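Local coordinates for protein HdaB,HdaA (Adhesin), HUS-associated diffuse adherence (Escherichia coli, PDB 5D55) that probably serves as the minor subunit at the tip of the AAF/IV (Hda) adhesive pilus, which is assembled by the chaperone-usher pathway, at residues V30-G35 and H72-R77; F105-D110 and F122-E127. One frame throughout, in Å; residues are numbered along the deposited sequence.

In the fold
From the N terminus, the chain first lays down residues 30-35 and, after 36 intervening residues, comes back at 72-77, where contact 1 closes a long excursion. Contact 2 follows in series, neither nested in contact 1 nor crossing it: residues 105-110 lead through an 11-residue connection to 122-127. The two centres lie 8 Å apart. Strand 102-109 runs between strands 31-38 and 73-79, so contact 1 spans it within one sheet, while contact 2 ties that same strand to strand 118-132 of the facing sheet. Direct coupling comes from backbone bonds between segments 30-35 and 105-110, Leu-32 N to Ile-107 O (2.8 Å) among them.

Contact 1 (V30-G35 and H72-R77); sequences VKLATG and HNLRIR
Leu-32 meets Leu-74 and Ile-76 through a single methyl, CD1. Leu-74 comes tip to tip with it, CD2 standing 3.7 Å from Leu-32 CD1, whereas the Ile-76 side chain lies obliquely to Leu-32 and offers its CG2 branch at 3.9 Å from the same CD1. The two receiving methyls, Leu-74 CD2 and Ile-76 CG2, are themselves 3.8 Å apart, so the three carbons form a nearly equilateral triangle. All three residues are buried and the contact is purely apolar, yet it covers just 86 Å² in total; the nearest CA atoms, those of Leu-32 and Ile-76, are 8.9 Å apart, too far for backbone pairing.

Torsions explain the reach. Leu-74 swings CG opposite its own nitrogen (chi1 164°), and Ile-76 holds CG2, not CG1, opposite its carbonyl carbon. Being two residues apart on one strand, both project from the same side of it. Leu-32 is set by a classic beta bulge, in which it and Ala-33 together face Ile-107 and both bond to its backbone.

Further out, Phe-122 of strand 118-132 packs on Leu-32, and Tyr-120 of that strand on Leu-74. His-151 of the second subunit, in the HdaA-derived part of the engineered fusion, also touches Leu-32. Strands 31-38 and 73-79 both run antiparallel to the intervening strand 102-109, so the leucines meet across it on the inner face of one sheet of the immunoglobulin-like beta sandwich found in chaperone-usher pilus subunits.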
loop_
_atom_site.group_PDB
_atom_site.type_symbol
_atom_site.label_atom_id
_atom_site.label_comp_id
_atom_site.label_asym_id
_atom_site.label_seq_id
_atom_site.Cartn_x
_atom_site.Cartn_y
_atom_site.Cartn_z
ATOM N N VAL B 30 -29.472 7.058 -9.798
ATOM C CA VAL B 30 -29.160 8.286 -10.554
ATOM C C VAL B 30 -27.721 8.735 -10.269
ATOM O O VAL B 30 -27.325 8.862 -9.108
ATOM C CB VAL B 30 -30.178 9.425 -10.268
ATOM C CG1 VAL B 30 -29.664 10.769 -10.763
ATOM C CG2 VAL B 30 -31.527 9.102 -10.902
ATOM N N LYS B 31 -26.949 8.964 -11.331
ATOM C CA LYS B 31 -25.523 9.288 -11.202
ATOM C C LYS B 31 -25.324 10.761 -10.870
ATOM O O LYS B 31 -25.775 11.643 -11.615
ATOM C CB LYS B 31 -24.765 8.913 -12.480
ATOM C CG LYS B 31 -24.746 7.418 -12.783
ATOM C CD LYS B 31 -24.404 7.166 -14.248
ATOM C CE LYS B 31 -24.066 5.702 -14.505
ATOM N NZ LYS B 31 -23.739 5.499 -15.960
ATOM N N LEU B 32 -24.653 11.016 -9.753
ATOM C CA LEU B 32 -24.406 12.375 -9.271
ATOM C C LEU B 32 -22.958 12.834 -9.502
ATOM O O LEU B 32 -22.674 14.040 -9.478
ATOM C CB LEU B 32 -24.712 12.487 -7.781
ATOM C CG LEU B 32 -26.108 12.114 -7.269
ATOM C CD1 LEU B 32 -26.083 12.137 -5.770
ATOM C CD2 LEU B 32 -27.180 13.053 -7.804
ATOM N N ALA B 33 -22.064 11.866 -9.701
ATOM C CA ALA B 33 -20.649 12.116 -10.036
ATOM C C ALA B 33 -20.016 10.903 -10.711
ATOM O O ALA B 33 -20.444 9.767 -10.489
ATOM C CB ALA B 33 -19.852 12.499 -8.788
ATOM N N THR B 34 -18.992 11.150 -11.526
ATOM C CA THR B 34 -18.279 10.090 -12.249
ATOM C C THR B 34 -16.848 10.031 -11.759
ATOM O O THR B 34 -16.136 11.042 -11.762
ATOM C CB THR B 34 -18.262 10.339 -13.774
ATOM O OG1 THR B 34 -19.596 10.544 -14.246
ATOM C CG2 THR B 34 -17.598 9.158 -14.538
ATOM N N GLY B 35 -16.435 8.845 -11.326
ATOM C CA GLY B 35 -15.117 8.665 -10.763
ATOM C C GLY B 35 -14.254 7.762 -11.620
ATOM O O GLY B 35 -14.746 7.030 -12.466
ATOM N N HIS B 72 -29.715 19.549 4.766
ATOM C CA HIS B 72 -30.530 18.350 4.612
ATOM C C HIS B 72 -29.664 17.167 4.201
ATOM O O HIS B 72 -28.486 17.337 3.862
ATOM C CB HIS B 72 -31.605 18.578 3.558
ATOM C CG HIS B 72 -32.730 19.448 4.019
ATOM N ND1 HIS B 72 -33.967 18.944 4.356
ATOM C CD2 HIS B 72 -32.808 20.789 4.195
ATOM C CE1 HIS B 72 -34.762 19.936 4.714
ATOM N NE2 HIS B 72 -34.084 21.068 4.629
ATOM N N ASN B 73 -30.257 15.976 4.204
ATOM C CA ASN B 73 -29.518 14.737 3.995
ATOM C C ASN B 73 -29.732 14.110 2.622
ATOM O O ASN B 73 -30.826 14.180 2.048
ATOM C CB ASN B 73 -29.847 13.722 5.101
ATOM C CG ASN B 73 -29.611 14.280 6.500
ATOM O OD1 ASN B 73 -30.538 14.364 7.313
ATOM N ND2 ASN B 73 -28.388 14.683 6.778
ATOM N N LEU B 74 -28.669 13.504 2.099
ATOM C CA LEU B 74 -28.727 12.753 0.856
ATOM C C LEU B 74 -28.024 11.418 1.067
ATOM O O LEU B 74 -26.917 11.383 1.590
ATOM C CB LEU B 74 -28.038 13.525 -0.274
ATOM C CG LEU B 74 -27.656 12.762 -1.551
ATOM C CD1 LEU B 74 -28.885 12.319 -2.347
ATOM C CD2 LEU B 74 -26.734 13.619 -2.403
ATOM N N ARG B 75 -28.667 10.330 0.656
ATOM C CA ARG B 75 -28.091 8.999 0.826
ATOM C C ARG B 75 -27.462 8.573 -0.494
ATOM O O ARG B 75 -28.128 8.592 -1.538
ATOM C CB ARG B 75 -29.154 7.974 1.265
ATOM C CG ARG B 75 -29.520 7.976 2.756
ATOM C CD ARG B 75 -30.542 9.079 3.104
ATOM N NE ARG B 75 -30.956 9.047 4.512
ATOM C CZ ARG B 75 -31.683 9.996 5.112
ATOM N NH1 ARG B 75 -32.088 11.072 4.443
ATOM N NH2 ARG B 75 -32.004 9.872 6.393
ATOM N N ILE B 76 -26.178 8.215 -0.444
ATOM C CA ILE B 76 -25.430 7.853 -1.655
ATOM C C ILE B 76 -24.728 6.517 -1.539
ATOM O O ILE B 76 -24.505 6.041 -0.436
ATOM C CB ILE B 76 -24.386 8.926 -2.035
ATOM C CG1 ILE B 76 -23.450 9.227 -0.856
ATOM C CG2 ILE B 76 -25.088 10.153 -2.583
ATOM C CD1 ILE B 76 -22.208 10.016 -1.222
ATOM N N ARG B 77 -24.403 5.916 -2.685
ATOM C CA ARG B 77 -23.605 4.681 -2.745
ATOM C C ARG B 77 -22.654 4.785 -3.937
ATOM O O ARG B 77 -22.869 5.616 -4.816
ATOM C CB ARG B 77 -24.510 3.449 -2.920
ATOM C CG ARG B 77 -25.297 3.415 -4.233
ATOM C CD ARG B 77 -25.808 2.008 -4.525
ATOM N NE ARG B 77 -26.522 1.916 -5.799
ATOM C CZ ARG B 77 -27.845 2.016 -5.931
ATOM N NH1 ARG B 77 -28.617 2.214 -4.870
ATOM N NH2 ARG B 77 -28.399 1.920 -7.126
#

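Contact 2 (F105-D110 and F122-E127); sequences FYIEVD and FSVSGE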
loop_
_atom_site.group_PDB
_atom_site.type_symbol
_atom_site.label_atom_id
_atom_site.label_comp_id
_atom_site.label_asym_id
_atom_site.label_seq_id
_atom_site.Cartn_x
_atom_site.Cartn_y
_atom_site.Cartn_z
ATOM N N PHE B 105 -16.088 4.419 -11.786
ATOM C CA PHE B 105 -17.154 4.204 -10.820
ATOM C C PHE B 105 -18.032 5.463 -10.773
ATOM O O PHE B 105 -17.676 6.493 -11.379
ATOM C CB PHE B 105 -16.575 3.861 -9.432
ATOM C CG PHE B 105 -15.748 4.969 -8.816
ATOM C CD1 PHE B 105 -16.339 5.919 -7.976
ATOM C CD2 PHE B 105 -14.389 5.075 -9.096
ATOM C CE1 PHE B 105 -15.582 6.940 -7.418
ATOM C CE2 PHE B 105 -13.622 6.088 -8.541
ATOM C CZ PHE B 105 -14.212 7.026 -7.707
ATOM N N TYR B 106 -19.167 5.385 -10.072
ATOM C CA TYR B 106 -20.060 6.537 -9.911
ATOM C C TYR B 106 -20.481 6.744 -8.462
ATOM O O TYR B 106 -20.460 5.807 -7.654
ATOM C CB TYR B 106 -21.311 6.409 -10.798
ATOM C CG TYR B 106 -21.003 6.113 -12.252
ATOM C CD1 TYR B 106 -20.817 7.145 -13.166
ATOM C CD2 TYR B 106 -20.882 4.798 -12.702
ATOM C CE1 TYR B 106 -20.514 6.872 -14.503
ATOM C CE2 TYR B 106 -20.591 4.513 -14.018
ATOM C CZ TYR B 106 -20.406 5.557 -14.920
ATOM O OH TYR B 106 -20.116 5.280 -16.238
ATOM N N ILE B 107 -20.836 7.984 -8.130
ATOM C CA ILE B 107 -21.595 8.248 -6.925
ATOM C C ILE B 107 -23.035 8.251 -7.406
ATOM O O ILE B 107 -23.381 8.964 -8.361
ATOM C CB ILE B 107 -21.258 9.625 -6.277
ATOM C CG1 ILE B 107 -19.764 9.761 -5.935
ATOM C CG2 ILE B 107 -22.174 9.896 -5.063
ATOM C CD1 ILE B 107 -19.294 8.859 -4.785
ATOM N N GLU B 108 -23.861 7.407 -6.797
ATOM C CA GLU B 108 -25.258 7.280 -7.214
ATOM C C GLU B 108 -26.195 7.514 -6.047
ATOM O O GLU B 108 -25.835 7.263 -4.897
ATOM C CB GLU B 108 -25.526 5.904 -7.816
ATOM C CG GLU B 108 -24.722 5.624 -9.092
ATOM C CD GLU B 108 -25.077 4.299 -9.745
ATOM O OE1 GLU B 108 -25.815 3.494 -9.129
ATOM O OE2 GLU B 108 -24.619 4.068 -10.882
ATOM N N VAL B 109 -27.409 7.961 -6.358
ATOM C CA VAL B 109 -28.451 8.111 -5.361
ATOM C C VAL B 109 -28.809 6.716 -4.838
ATOM O O VAL B 109 -29.087 5.802 -5.614
ATOM C CB VAL B 109 -29.698 8.791 -5.968
ATOM C CG1 VAL B 109 -30.795 8.888 -4.939
ATOM C CG2 VAL B 109 -29.329 10.188 -6.494
ATOM N N ASP B 110 -28.797 6.567 -3.522
ATOM C CA ASP B 110 -29.056 5.263 -2.897
ATOM C C ASP B 110 -30.493 5.237 -2.369
ATOM O O ASP B 110 -30.771 5.726 -1.273
ATOM C CB ASP B 110 -28.025 5.013 -1.794
ATOM C CG ASP B 110 -28.099 3.598 -1.209
ATOM O OD1 ASP B 110 -28.784 2.727 -1.785
ATOM O OD2 ASP B 110 -27.466 3.364 -0.160
ATOM N N PHE B 122 -19.107 15.276 -1.902
ATOM C CA PHE B 122 -18.753 13.857 -1.931
ATOM C C PHE B 122 -17.246 13.707 -1.766
ATOM O O PHE B 122 -16.479 14.363 -2.485
ATOM C CB PHE B 122 -19.133 13.193 -3.258
ATOM C CG PHE B 122 -20.532 13.476 -3.740
ATOM C CD1 PHE B 122 -21.610 13.563 -2.861
ATOM C CD2 PHE B 122 -20.770 13.576 -5.099
ATOM C CE1 PHE B 122 -22.898 13.794 -3.340
ATOM C CE2 PHE B 122 -22.044 13.810 -5.588
ATOM C CZ PHE B 122 -23.111 13.917 -4.702
ATOM N N SER B 123 -16.830 12.846 -0.836
ATOM C CA SER B 123 -15.423 12.491 -0.639
ATOM C C SER B 123 -15.286 10.996 -0.817
ATOM O O SER B 123 -16.028 10.225 -0.189
ATOM C CB SER B 123 -14.940 12.868 0.761
ATOM O OG SER B 123 -13.658 12.317 1.030
ATOM N N VAL B 124 -14.349 10.586 -1.667
ATOM C CA VAL B 124 -14.102 9.156 -1.907
ATOM C C VAL B 124 -12.611 8.864 -1.814
ATOM O O VAL B 124 -11.770 9.748 -2.047
ATOM C CB VAL B 124 -14.653 8.667 -3.289
ATOM C CG1 VAL B 124 -16.178 8.827 -3.354
ATOM C CG2 VAL B 124 -14.002 9.433 -4.411
ATOM N N SER B 125 -12.290 7.630 -1.443
ATOM C CA SER B 125 -10.909 7.187 -1.384
ATOM C C SER B 125 -10.816 5.863 -2.122
ATOM O O SER B 125 -11.831 5.187 -2.335
ATOM C CB SER B 125 -10.426 7.051 0.061
ATOM O OG SER B 125 -10.382 8.312 0.682
ATOM N N GLY B 126 -9.611 5.497 -2.533
ATOM C CA GLY B 126 -9.453 4.260 -3.279
ATOM C C GLY B 126 -8.025 3.790 -3.357
ATOM O O GLY B 126 -7.078 4.564 -3.119
ATOM N N GLU B 127 -7.877 2.510 -3.687
ATOM C CA GLU B 127 -6.574 1.847 -3.763
ATOM C C GLU B 127 -6.707 0.653 -4.703
ATOM O O GLU B 127 -7.830 0.218 -5.009
ATOM C CB GLU B 127 -6.135 1.373 -2.359
ATOM C CG GLU B 127 -7.025 0.265 -1.759
ATOM C CD GLU B 127 -6.816 -0.007 -0.257
ATOM O OE1 GLU B 127 -6.328 0.868 0.494
ATOM O OE2 GLU B 127 -7.165 -1.121 0.181
#
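Ile-107, Val-124 and Phe-122 carry most of this contact, which joins the two facing sheets of an immunoglobulin-like beta sandwich. The evidence for face-to-face packing is geometric: the axes of strands 105-109 and 122-127 approach no nearer than 9.8 Å, their directions differ by 142°, and side chains alone bridge the gap. The four touching residues are buried, and 195 Å² is covered in all.

Ile-107 contributes the largest share and uses its two branches differently. CG2, held opposite the backbone nitrogen, sits over the face of the Phe-122 ring in a CH-pi contact, 3.9 Å from the ring centroid and only 9° off the normal. Phe-122 lies flat beneath this one methyl while its side chain and that of Ile-107 run past each other in opposite senses. The other branch of Ile-107 carries CD1 toward Val-124, tip to tip. Val-124 divides its methyls too: CG1 receives Ile-107, and CG2 approaches the edge of the Phe-105 ring, near the ring plane, at 4.1 Å from Phe-105 CZ.

Alternation along strand 122-127 sends Phe-122 and Val-124 inward and Ser-123 and Ser-125 away; both serine hydroxyls bond to Asn-51 OD1. Ile-76 and Leu-16 also pack on Phe-122. Residues 122-126 also pair antiparallel with a strand in the HdaA-derived part of the second subunit, which extends the sheet across the interface. This inserted strand resembles donor-strand complementation in pilus subunits, although here it belongs to an engineered fusion. Packing is tightest at Ile-107 CD1 and Val-124 CG1, whose 3.4 Å separation is shorter than normal van der Waals contact between carbons.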